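Local structure of pyoverdine biosynthesis protein PvcB (Pseudomonas aeruginosa, 4YLM) at residues A67-L72 with G88-L93; Q10-S15 with A45-G50; S15-E20 with L57-G62; P188-P193 with N256-H261. The protein catalyses the 2-oxoglutarate-dependent oxidation of tyrosine isonitrile, probably at an iron(II) centre, in the biosynthesis of paerucumarin. All blocks are in the same frame, centred on the assembly; numbering follows the deposited sequence.

Contacts 2 and 3 adjoin at S15, which both share: strand 12-16 faces helix 45-55 in contact 2, and the chain that follows it folds over strand 57-60 in contact 3. Their centres lie 12 Å apart. Contact 4 holds H261, one of the probable iron ligands with H112 and D114, and touches contact 3 where L57 CB meets L259 CD1 at 4.2 Å; the side chain of L57 is about 8 Å from that of H261. Contact 1 is more remote, its centre 26 Å from that of contact 4 in the same chain. Across a subunit boundary contacts 1 and 4 do meet, S71 OG being hydrogen-bonded to E191 of a neighbouring copy.

Contact 1 (A67-L72 with G88-L93); sequences ADAESL and GAVLEL
V90 packs against the first turn of helix 69-79, where A69 and L72 receive its two methyls. Its CG2 lies 3.8 Å from the carbonyl oxygen A69 O and 4.1 Å from L72 CD2, the leucine and valine side chains meeting at a slant. L72, the buried member of the group, holds its CG opposite the backbone N (chi1 175°), which carries the branched end out from the helix to V90. Both side chains also rest on R275 of strand 272-286, and V90 touches T73, one turn on from A69. A branched valine suits this place because its second methyl, CG1, still has something to cover: A69 CB, at 4.4 Å.

The contact joins the start of a helix to the chain entering strand 91-95, which pairs antiparallel with strand 272-286 in the large sheet of the cupin-type, double-stranded beta-helix fold. D68 is the N-cap of that helix. Its OD1 takes the hydrogen of S71 N at 2.9 Å, with an N-H...O angle of 157°, satisfying an amide that the first turn cannot.

E92 forms the looser margin, losing little surface to the helix. The small A69 lets the carboxylate come alongside, A69 CB to E92 OE2 at 3.8 Å, but the acid's polar partners lie on strand 272-286: OE2 forms a salt bridge with R275 and OE1 a hydrogen bond with H273. A bend at chi2 (-75°) brings the carboxylate in beside the helix.

Contact 2 (Q10-S15 with A45-G50); sequences QPVRLS and AQWLKG
The indole of W47 has Q10 laid over one face, while V12 and L14 reach its outer corner obliquely. Q10 CG stands 3.4 Å from the centroid of the six-membered ring and only 13° off its normal, a CH-pi contact made by the aliphatic part of the side chain. Q10 CB continues the cover, 3.8 Å from W47 CH2. Beyond them the chain bends at chi2 (-71°), and the amide ends up tilted 36° from the ring plane. Glutamine fits here because its methylenes serve the aromatic face while OE1 is hydrogen-bonded to S54 OG of the second subunit. The methyl V12 CG2 comes within 3.9 Å of W47 CH2, and L14 CD2 follows at 4.4 Å.

Here helix 45-55 lies against strand 12-16, which pairs antiparallel with strand 29-33 in the large sheet of the cupin fold; W47 also touches L31 on that neighbouring strand. The strand's even residues, V12 and L14, face the helix, whereas R13 turns from it and gives NH2 to P33 O. Just before the strand, P11 centres an inverse gamma turn, closed by V12 N to Q10 O at 2.8 Å. A tryptophan here combines a broad apolar surface with one polar N-H: W47 NE1 is hydrogen-bonded to D9 OD2 of the third subunit.

Contact 3 (S15-E20 with L57-G62); sequences SPLRDE and LLLLRG
L17 buries the most surface here, spreading its two methyls over a pair of leucines on strand 57-60. One branch, CD1, meets L59 CD2 at 3.9 Å and L59 CB at 4.1 Å; the other, CD2, meets L57 CD2 at 3.9 Å. The forked end therefore serves two neighbours at once, crossing L59 at about a right angle and lying aslant L57. L57 and L59, two residues apart on an extended strand, point to the same face, and both hold CG opposite the backbone N (chi1 -174° and 166°), which lines up their CD2 methyls for the fork. Leucine suits all three places, since the three meet through aliphatic carbons alone, buried from solvent. Y242 of strand 241-244 covers both L17 and L57. Beside them, L59 CD2 also lies 3.9 Å above the guanidinium of R61, whose outer end is held in a salt bridge with D250.

Strand 57-60 runs between strands 29-33 and 251-255 in the large sheet, while strand 241-244 belongs to the smaller one. The leucines lie between the large sheet and strand 241-244, consistent with the interior of a cupin double-stranded beta-helix.

Contact 4 (P188-P193 with N256-H261); sequences PRREFP and NLTLLH
T258 meets F192 at the ring's edge, just ahead of strand 259-263, part of the smaller sheet of the double-stranded beta-helix. That strand carries H261, which with H112 and D114 probably forms the facial triad that binds iron in this oxygenase family. The hydroxyl T258 OG1 lies near the ring plane, 3.5 Å from F192 CZ, and the two side chains cross at about a right angle. F192 gets there with CG in the crowded position between backbone N and carbonyl carbon (chi1 59°).

The same ring turns another part of its edge to R190: F192 CE2 sits 3.6 Å above the centre of the guanidinium, so the cation presents its face to the ring's rim. R190 NH2 is 4.0 Å from T258 OG1, too far for a bond. The hydroxyl is hydrogen-bonded to D255, and the guanidinium is engaged elsewhere too, its NH1 with R53 O. Arginine thus pairs a flat surface for the phenyl with a reach to a backbone carbonyl.

At the start of the 188-193 loop, P188 meets L257 in a purely apolar touch, both also resting on L285. They cross at a slant, the proline ring's CG coming 4.1 Å from the methyl L257 CD1.

Contact 1 (A67-L72 with G88-L93)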
# COMPACT_ATOMS: atom_id res chain seq x y z
N ALA A 67 -5.26 24.92 -5.61
CA ALA A 67 -5.46 26.32 -5.99
C ALA A 67 -6.93 26.67 -6.13
O ALA A 67 -7.31 27.83 -5.97
CB ALA A 67 -4.70 26.64 -7.29
N ASP A 68 -7.77 25.68 -6.44
CA ASP A 68 -9.19 25.93 -6.64
C ASP A 68 -10.00 24.64 -6.55
O ASP A 68 -9.43 23.57 -6.37
CB ASP A 68 -9.43 26.67 -7.97
CG ASP A 68 -8.78 25.97 -9.17
OD1 ASP A 68 -8.78 24.72 -9.22
OD2 ASP A 68 -8.27 26.67 -10.07
N ALA A 69 -11.33 24.75 -6.64
CA ALA A 69 -12.21 23.59 -6.47
C ALA A 69 -12.03 22.57 -7.59
O ALA A 69 -12.25 21.37 -7.39
CB ALA A 69 -13.66 24.02 -6.40
N GLU A 70 -11.65 23.06 -8.76
CA GLU A 70 -11.43 22.22 -9.92
C GLU A 70 -10.21 21.31 -9.70
O GLU A 70 -10.24 20.12 -10.02
CB GLU A 70 -11.22 23.09 -11.17
CG GLU A 70 -12.48 23.82 -11.68
CD GLU A 70 -12.84 25.11 -10.92
OE1 GLU A 70 -12.16 25.48 -9.94
OE2 GLU A 70 -13.83 25.77 -11.32
N SER A 71 -9.13 21.89 -9.16
CA SER A 71 -7.92 21.13 -8.86
C SER A 71 -8.22 20.06 -7.81
O SER A 71 -7.85 18.90 -7.97
CB SER A 71 -6.82 22.07 -8.38
OG SER A 71 -5.62 21.35 -8.11
N LEU A 72 -8.91 20.45 -6.74
CA LEU A 72 -9.32 19.48 -5.72
C LEU A 72 -10.12 18.35 -6.35
O LEU A 72 -9.91 17.20 -6.05
CB LEU A 72 -10.13 20.15 -4.61
CG LEU A 72 -10.75 19.27 -3.52
CD1 LEU A 72 -9.70 18.45 -2.77
CD2 LEU A 72 -11.55 20.13 -2.54
N GLY A 88 -22.08 18.54 -8.34
CA GLY A 88 -20.76 18.08 -8.75
C GLY A 88 -20.01 17.39 -7.62
O GLY A 88 -20.63 16.73 -6.79
N ALA A 89 -18.70 17.57 -7.56
CA ALA A 89 -17.86 16.88 -6.59
C ALA A 89 -17.73 17.62 -5.25
O ALA A 89 -17.72 17.00 -4.19
CB ALA A 89 -16.47 16.61 -7.19
N VAL A 90 -17.63 18.94 -5.32
CA VAL A 90 -17.25 19.75 -4.16
C VAL A 90 -18.40 20.53 -3.51
O VAL A 90 -19.04 21.38 -4.15
CB VAL A 90 -16.15 20.76 -4.54
CG1 VAL A 90 -15.86 21.72 -3.40
CG2 VAL A 90 -14.88 20.02 -4.96
N LEU A 91 -18.66 20.25 -2.24
CA LEU A 91 -19.58 21.08 -1.45
C LEU A 91 -18.80 22.26 -0.85
O LEU A 91 -17.80 22.05 -0.16
CB LEU A 91 -20.22 20.25 -0.33
CG LEU A 91 -21.13 21.03 0.64
CD1 LEU A 91 -22.39 21.50 -0.07
CD2 LEU A 91 -21.49 20.19 1.86
N GLU A 92 -19.24 23.48 -1.14
CA GLU A 92 -18.60 24.68 -0.59
C GLU A 92 -19.17 24.98 0.78
O GLU A 92 -20.38 25.03 0.96
CB GLU A 92 -18.84 25.89 -1.51
CG GLU A 92 -18.27 25.75 -2.91
CD GLU A 92 -16.75 25.92 -2.95
OE1 GLU A 92 -16.19 26.65 -2.10
OE2 GLU A 92 -16.12 25.34 -3.84
N LEU A 93 -18.30 25.19 1.77
CA LEU A 93 -18.77 25.46 3.13
C LEU A 93 -18.11 26.74 3.60
O LEU A 93 -16.99 26.72 4.12
CB LEU A 93 -18.43 24.31 4.08
CG LEU A 93 -19.12 22.97 3.82
CD1 LEU A 93 -18.37 21.83 4.51
CD2 LEU A 93 -20.58 22.99 4.26

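Contact 2 (Q10-S15 with A45-G50)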
# COMPACT_ATOMS: atom_id res chain seq x y z
N GLN A 10 7.53 6.81 3.68
CA GLN A 10 7.10 7.92 2.81
C GLN A 10 7.81 9.21 3.25
O GLN A 10 8.22 9.33 4.40
CB GLN A 10 5.58 8.09 2.89
CG GLN A 10 4.77 6.90 2.33
CD GLN A 10 4.86 6.79 0.81
OE1 GLN A 10 5.09 7.78 0.12
NE2 GLN A 10 4.67 5.58 0.30
N PRO A 11 7.97 10.18 2.33
CA PRO A 11 8.66 11.43 2.70
C PRO A 11 7.76 12.38 3.48
O PRO A 11 7.33 13.45 2.99
CB PRO A 11 9.09 12.01 1.35
CG PRO A 11 7.96 11.56 0.41
CD PRO A 11 7.54 10.16 0.91
N VAL A 12 7.45 12.00 4.71
CA VAL A 12 6.54 12.76 5.57
C VAL A 12 6.95 12.59 7.02
O VAL A 12 7.68 11.67 7.34
CB VAL A 12 5.09 12.23 5.50
CG1 VAL A 12 4.46 12.51 4.17
CG2 VAL A 12 5.07 10.73 5.82
N ARG A 13 6.48 13.46 7.90
CA ARG A 13 6.69 13.27 9.33
C ARG A 13 5.33 12.89 9.89
O ARG A 13 4.37 13.62 9.69
CB ARG A 13 7.15 14.56 10.01
CG ARG A 13 8.63 14.89 9.83
CD ARG A 13 8.92 16.35 10.22
NE ARG A 13 8.35 17.28 9.24
CZ ARG A 13 7.64 18.37 9.55
NH1 ARG A 13 7.39 18.68 10.82
NH2 ARG A 13 7.17 19.14 8.57
N LEU A 14 5.27 11.77 10.60
CA LEU A 14 4.03 11.31 11.19
C LEU A 14 4.03 11.47 12.70
O LEU A 14 5.05 11.28 13.36
CB LEU A 14 3.81 9.83 10.87
CG LEU A 14 3.73 9.40 9.40
CD1 LEU A 14 3.33 7.94 9.30
CD2 LEU A 14 2.76 10.24 8.63
N SER A 15 2.88 11.79 13.26
CA SER A 15 2.77 11.71 14.71
C SER A 15 1.32 11.57 15.16
O SER A 15 0.39 11.81 14.39
CB SER A 15 3.46 12.91 15.38
OG SER A 15 2.94 14.12 14.92
N ALA A 45 -2.18 8.27 -3.02
CA ALA A 45 -3.55 8.16 -2.51
C ALA A 45 -3.86 6.77 -1.94
O ALA A 45 -4.61 6.66 -0.97
CB ALA A 45 -4.57 8.53 -3.60
N GLN A 46 -3.29 5.72 -2.54
CA GLN A 46 -3.57 4.36 -2.06
C GLN A 46 -3.04 4.19 -0.63
O GLN A 46 -3.66 3.54 0.21
CB GLN A 46 -2.95 3.30 -2.98
CG GLN A 46 -3.37 1.85 -2.67
CD GLN A 46 -4.88 1.66 -2.72
OE1 GLN A 46 -5.56 2.16 -3.63
NE2 GLN A 46 -5.43 0.95 -1.73
N TRP A 47 -1.86 4.76 -0.37
CA TRP A 47 -1.27 4.71 0.95
C TRP A 47 -2.11 5.52 1.96
O TRP A 47 -2.37 5.06 3.07
CB TRP A 47 0.16 5.25 0.88
CG TRP A 47 0.86 5.34 2.18
CD1 TRP A 47 1.35 4.30 2.93
CD2 TRP A 47 1.22 6.54 2.86
NE1 TRP A 47 1.99 4.79 4.04
CE2 TRP A 47 1.91 6.16 4.03
CE3 TRP A 47 1.03 7.90 2.60
CZ2 TRP A 47 2.41 7.10 4.94
CZ3 TRP A 47 1.53 8.84 3.51
CH2 TRP A 47 2.21 8.42 4.67
N LEU A 48 -2.53 6.72 1.57
CA LEU A 48 -3.36 7.55 2.43
C LEU A 48 -4.66 6.83 2.79
O LEU A 48 -5.12 6.90 3.91
CB LEU A 48 -3.69 8.89 1.76
CG LEU A 48 -2.53 9.86 1.64
CD1 LEU A 48 -2.94 11.09 0.82
CD2 LEU A 48 -2.06 10.25 3.05
N LYS A 49 -5.25 6.15 1.81
CA LYS A 49 -6.50 5.42 2.02
C LYS A 49 -6.32 4.30 3.07
O LYS A 49 -7.20 4.09 3.92
CB LYS A 49 -6.95 4.82 0.69
CG LYS A 49 -8.43 4.88 0.44
CD LYS A 49 -8.81 4.29 -0.93
CE LYS A 49 -8.24 5.10 -2.09
NZ LYS A 49 -8.75 4.58 -3.39
N GLY A 50 -5.20 3.59 2.99
CA GLY A 50 -4.85 2.60 4.00
C GLY A 50 -4.77 3.21 5.40
O GLY A 50 -5.34 2.67 6.34

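Contact 3 (S15-E20 with L57-G62)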
# COMPACT_ATOMS: atom_id res chain seq x y z
N SER A 15 2.88 11.79 13.26
CA SER A 15 2.77 11.71 14.71
C SER A 15 1.32 11.57 15.16
O SER A 15 0.39 11.81 14.39
CB SER A 15 3.46 12.91 15.38
OG SER A 15 2.94 14.12 14.92
N PRO A 16 1.12 11.14 16.41
CA PRO A 16 -0.24 10.98 16.94
C PRO A 16 -1.01 12.30 16.82
O PRO A 16 -0.44 13.36 16.99
CB PRO A 16 -0.01 10.65 18.42
CG PRO A 16 1.39 10.15 18.51
CD PRO A 16 2.16 10.83 17.41
N LEU A 17 -2.30 12.21 16.50
CA LEU A 17 -3.17 13.38 16.47
C LEU A 17 -3.48 13.80 17.91
O LEU A 17 -3.80 12.95 18.74
CB LEU A 17 -4.49 13.04 15.77
CG LEU A 17 -5.43 14.22 15.53
CD1 LEU A 17 -4.79 15.21 14.57
CD2 LEU A 17 -6.80 13.76 15.01
N ARG A 18 -3.39 15.10 18.17
CA ARG A 18 -3.69 15.67 19.48
C ARG A 18 -4.47 16.95 19.24
O ARG A 18 -4.19 17.66 18.27
CB ARG A 18 -2.39 16.01 20.20
CG ARG A 18 -1.48 14.80 20.40
CD ARG A 18 -0.10 15.21 20.87
NE ARG A 18 -0.16 16.00 22.10
N ASP A 19 -5.45 17.24 20.08
CA ASP A 19 -6.17 18.50 19.91
C ASP A 19 -5.37 19.66 20.49
O ASP A 19 -4.28 19.45 21.04
CB ASP A 19 -7.60 18.44 20.46
CG ASP A 19 -7.65 18.50 21.99
OD1 ASP A 19 -8.72 18.17 22.53
OD2 ASP A 19 -6.64 18.86 22.64
N GLU A 20 -5.89 20.87 20.37
CA GLU A 20 -5.10 22.06 20.70
C GLU A 20 -4.77 22.18 22.18
O GLU A 20 -3.89 22.94 22.57
CB GLU A 20 -5.81 23.33 20.20
CG GLU A 20 -7.16 23.59 20.87
CD GLU A 20 -7.95 24.68 20.16
OE1 GLU A 20 -9.03 25.06 20.65
OE2 GLU A 20 -7.48 25.16 19.12
N LEU A 57 -8.90 9.03 10.97
CA LEU A 57 -8.90 10.47 10.72
C LEU A 57 -7.48 10.93 10.43
O LEU A 57 -6.59 10.81 11.28
CB LEU A 57 -9.45 11.24 11.94
CG LEU A 57 -9.64 12.75 11.77
CD1 LEU A 57 -10.61 13.07 10.63
CD2 LEU A 57 -10.13 13.42 13.07
N LEU A 58 -7.23 11.44 9.22
CA LEU A 58 -5.91 11.96 8.89
C LEU A 58 -5.96 13.48 8.81
O LEU A 58 -6.89 14.05 8.24
CB LEU A 58 -5.43 11.42 7.54
CG LEU A 58 -5.55 9.92 7.28
CD1 LEU A 58 -4.93 9.57 5.91
CD2 LEU A 58 -4.86 9.12 8.39
N LEU A 59 -4.94 14.12 9.38
CA LEU A 59 -4.79 15.56 9.24
C LEU A 59 -3.48 15.79 8.51
O LEU A 59 -2.42 15.49 9.04
CB LEU A 59 -4.76 16.23 10.62
CG LEU A 59 -4.27 17.69 10.68
CD1 LEU A 59 -5.10 18.57 9.74
CD2 LEU A 59 -4.28 18.24 12.13
N LEU A 60 -3.55 16.25 7.26
CA LEU A 60 -2.35 16.65 6.54
C LEU A 60 -2.22 18.16 6.70
O LEU A 60 -3.08 18.92 6.23
CB LEU A 60 -2.44 16.30 5.06
CG LEU A 60 -2.36 14.81 4.71
CD1 LEU A 60 -3.63 14.09 5.08
CD2 LEU A 60 -2.07 14.65 3.22
N ARG A 61 -1.16 18.59 7.37
CA ARG A 61 -1.03 19.99 7.76
C ARG A 61 0.31 20.56 7.34
O ARG A 61 1.36 19.96 7.57
CB ARG A 61 -1.22 20.14 9.29
CG ARG A 61 -0.95 21.55 9.83
CD ARG A 61 -1.57 21.73 11.23
NE ARG A 61 -3.02 21.94 11.17
CZ ARG A 61 -3.79 22.18 12.23
NH1 ARG A 61 -3.26 22.22 13.45
NH2 ARG A 61 -5.09 22.36 12.07
N GLY A 62 0.27 21.72 6.70
CA GLY A 62 1.48 22.40 6.31
C GLY A 62 1.90 22.06 4.88
O GLY A 62 2.99 22.44 4.44

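Contact 4 (P188-P193 with N256-H261)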
# COMPACT_ATOMS: atom_id res chain seq x y z
N PRO A 188 -19.40 -2.20 7.58
CA PRO A 188 -20.06 -2.83 6.43
C PRO A 188 -19.12 -3.46 5.40
O PRO A 188 -19.60 -4.14 4.50
CB PRO A 188 -20.86 -1.66 5.81
CG PRO A 188 -20.09 -0.42 6.23
CD PRO A 188 -19.60 -0.74 7.63
N ARG A 189 -17.81 -3.25 5.52
CA ARG A 189 -16.87 -3.94 4.64
C ARG A 189 -15.88 -4.79 5.43
O ARG A 189 -15.48 -5.85 4.98
CB ARG A 189 -16.10 -2.94 3.76
CG ARG A 189 -16.97 -2.32 2.66
CD ARG A 189 -17.39 -3.42 1.68
NE ARG A 189 -18.61 -3.09 0.95
CZ ARG A 189 -18.63 -2.34 -0.14
NH1 ARG A 189 -17.50 -1.87 -0.62
NH2 ARG A 189 -19.79 -2.08 -0.76
N ARG A 190 -15.53 -4.33 6.63
CA ARG A 190 -14.39 -4.88 7.34
C ARG A 190 -14.75 -5.55 8.66
O ARG A 190 -13.87 -5.99 9.40
CB ARG A 190 -13.33 -3.79 7.55
CG ARG A 190 -12.71 -3.30 6.23
CD ARG A 190 -11.58 -2.32 6.52
NE ARG A 190 -12.06 -0.99 6.92
CZ ARG A 190 -11.46 -0.22 7.81
NH1 ARG A 190 -10.38 -0.66 8.45
NH2 ARG A 190 -11.93 1.00 8.08
N GLU A 191 -16.06 -5.61 8.94
CA GLU A 191 -16.62 -6.47 9.99
C GLU A 191 -16.49 -6.04 11.44
O GLU A 191 -17.28 -6.48 12.28
CB GLU A 191 -16.12 -7.92 9.85
CG GLU A 191 -16.74 -8.66 8.68
CD GLU A 191 -18.23 -8.87 8.89
OE1 GLU A 191 -18.62 -9.47 9.92
OE2 GLU A 191 -19.01 -8.42 8.02
N PHE A 192 -15.52 -5.19 11.77
CA PHE A 192 -15.30 -4.88 13.19
C PHE A 192 -16.46 -4.09 13.79
O PHE A 192 -17.17 -3.40 13.07
CB PHE A 192 -13.96 -4.18 13.42
CG PHE A 192 -13.81 -2.88 12.67
CD1 PHE A 192 -14.21 -1.68 13.24
CD2 PHE A 192 -13.25 -2.86 11.40
CE1 PHE A 192 -14.06 -0.47 12.55
CE2 PHE A 192 -13.09 -1.67 10.70
CZ PHE A 192 -13.49 -0.47 11.28
N PRO A 193 -16.66 -4.20 15.11
CA PRO A 193 -17.77 -3.49 15.77
C PRO A 193 -17.66 -1.97 15.69
O PRO A 193 -16.61 -1.38 15.95
CB PRO A 193 -17.67 -3.95 17.23
CG PRO A 193 -17.02 -5.30 17.15
CD PRO A 193 -16.01 -5.16 16.03
N ASN A 256 -15.78 7.86 7.26
CA ASN A 256 -17.20 8.02 7.55
C ASN A 256 -17.90 6.71 7.97
O ASN A 256 -19.00 6.76 8.51
CB ASN A 256 -17.91 8.63 6.33
CG ASN A 256 -19.40 8.85 6.56
OD1 ASN A 256 -19.81 9.63 7.43
ND2 ASN A 256 -20.21 8.18 5.75
N LEU A 257 -17.27 5.56 7.72
CA LEU A 257 -17.89 4.27 8.07
C LEU A 257 -17.63 3.87 9.52
O LEU A 257 -18.30 2.99 10.06
CB LEU A 257 -17.41 3.15 7.12
CG LEU A 257 -17.61 3.41 5.61
CD1 LEU A 257 -17.21 2.18 4.78
CD2 LEU A 257 -19.08 3.80 5.32
N THR A 258 -16.66 4.54 10.15
CA THR A 258 -16.24 4.22 11.51
C THR A 258 -16.52 5.37 12.48
O THR A 258 -16.91 5.15 13.62
CB THR A 258 -14.73 3.91 11.54
OG1 THR A 258 -14.46 2.80 10.68
CG2 THR A 258 -14.27 3.55 12.97
N LEU A 259 -16.28 6.60 12.02
CA LEU A 259 -16.49 7.76 12.88
C LEU A 259 -17.93 8.24 12.81
O LEU A 259 -18.68 7.88 11.90
CB LEU A 259 -15.61 8.93 12.44
CG LEU A 259 -14.11 8.66 12.28
CD1 LEU A 259 -13.45 9.91 11.74
CD2 LEU A 259 -13.51 8.25 13.62
N LEU A 260 -18.29 9.07 13.79
CA LEU A 260 -19.44 9.96 13.68
C LEU A 260 -18.84 11.34 13.75
O LEU A 260 -17.74 11.52 14.27
CB LEU A 260 -20.42 9.76 14.84
CG LEU A 260 -21.02 8.35 14.94
CD1 LEU A 260 -21.86 8.18 16.22
CD2 LEU A 260 -21.83 8.02 13.69
N HIS A 261 -19.55 12.34 13.23
CA HIS A 261 -18.99 13.67 13.22
C HIS A 261 -20.08 14.69 13.51
O HIS A 261 -21.27 14.41 13.40
CB HIS A 261 -18.36 13.96 11.86
CG HIS A 261 -19.36 14.08 10.76
ND1 HIS A 261 -19.81 15.30 10.30
CD2 HIS A 261 -20.02 13.14 10.04
CE1 HIS A 261 -20.70 15.11 9.34
NE2 HIS A 261 -20.85 13.80 9.16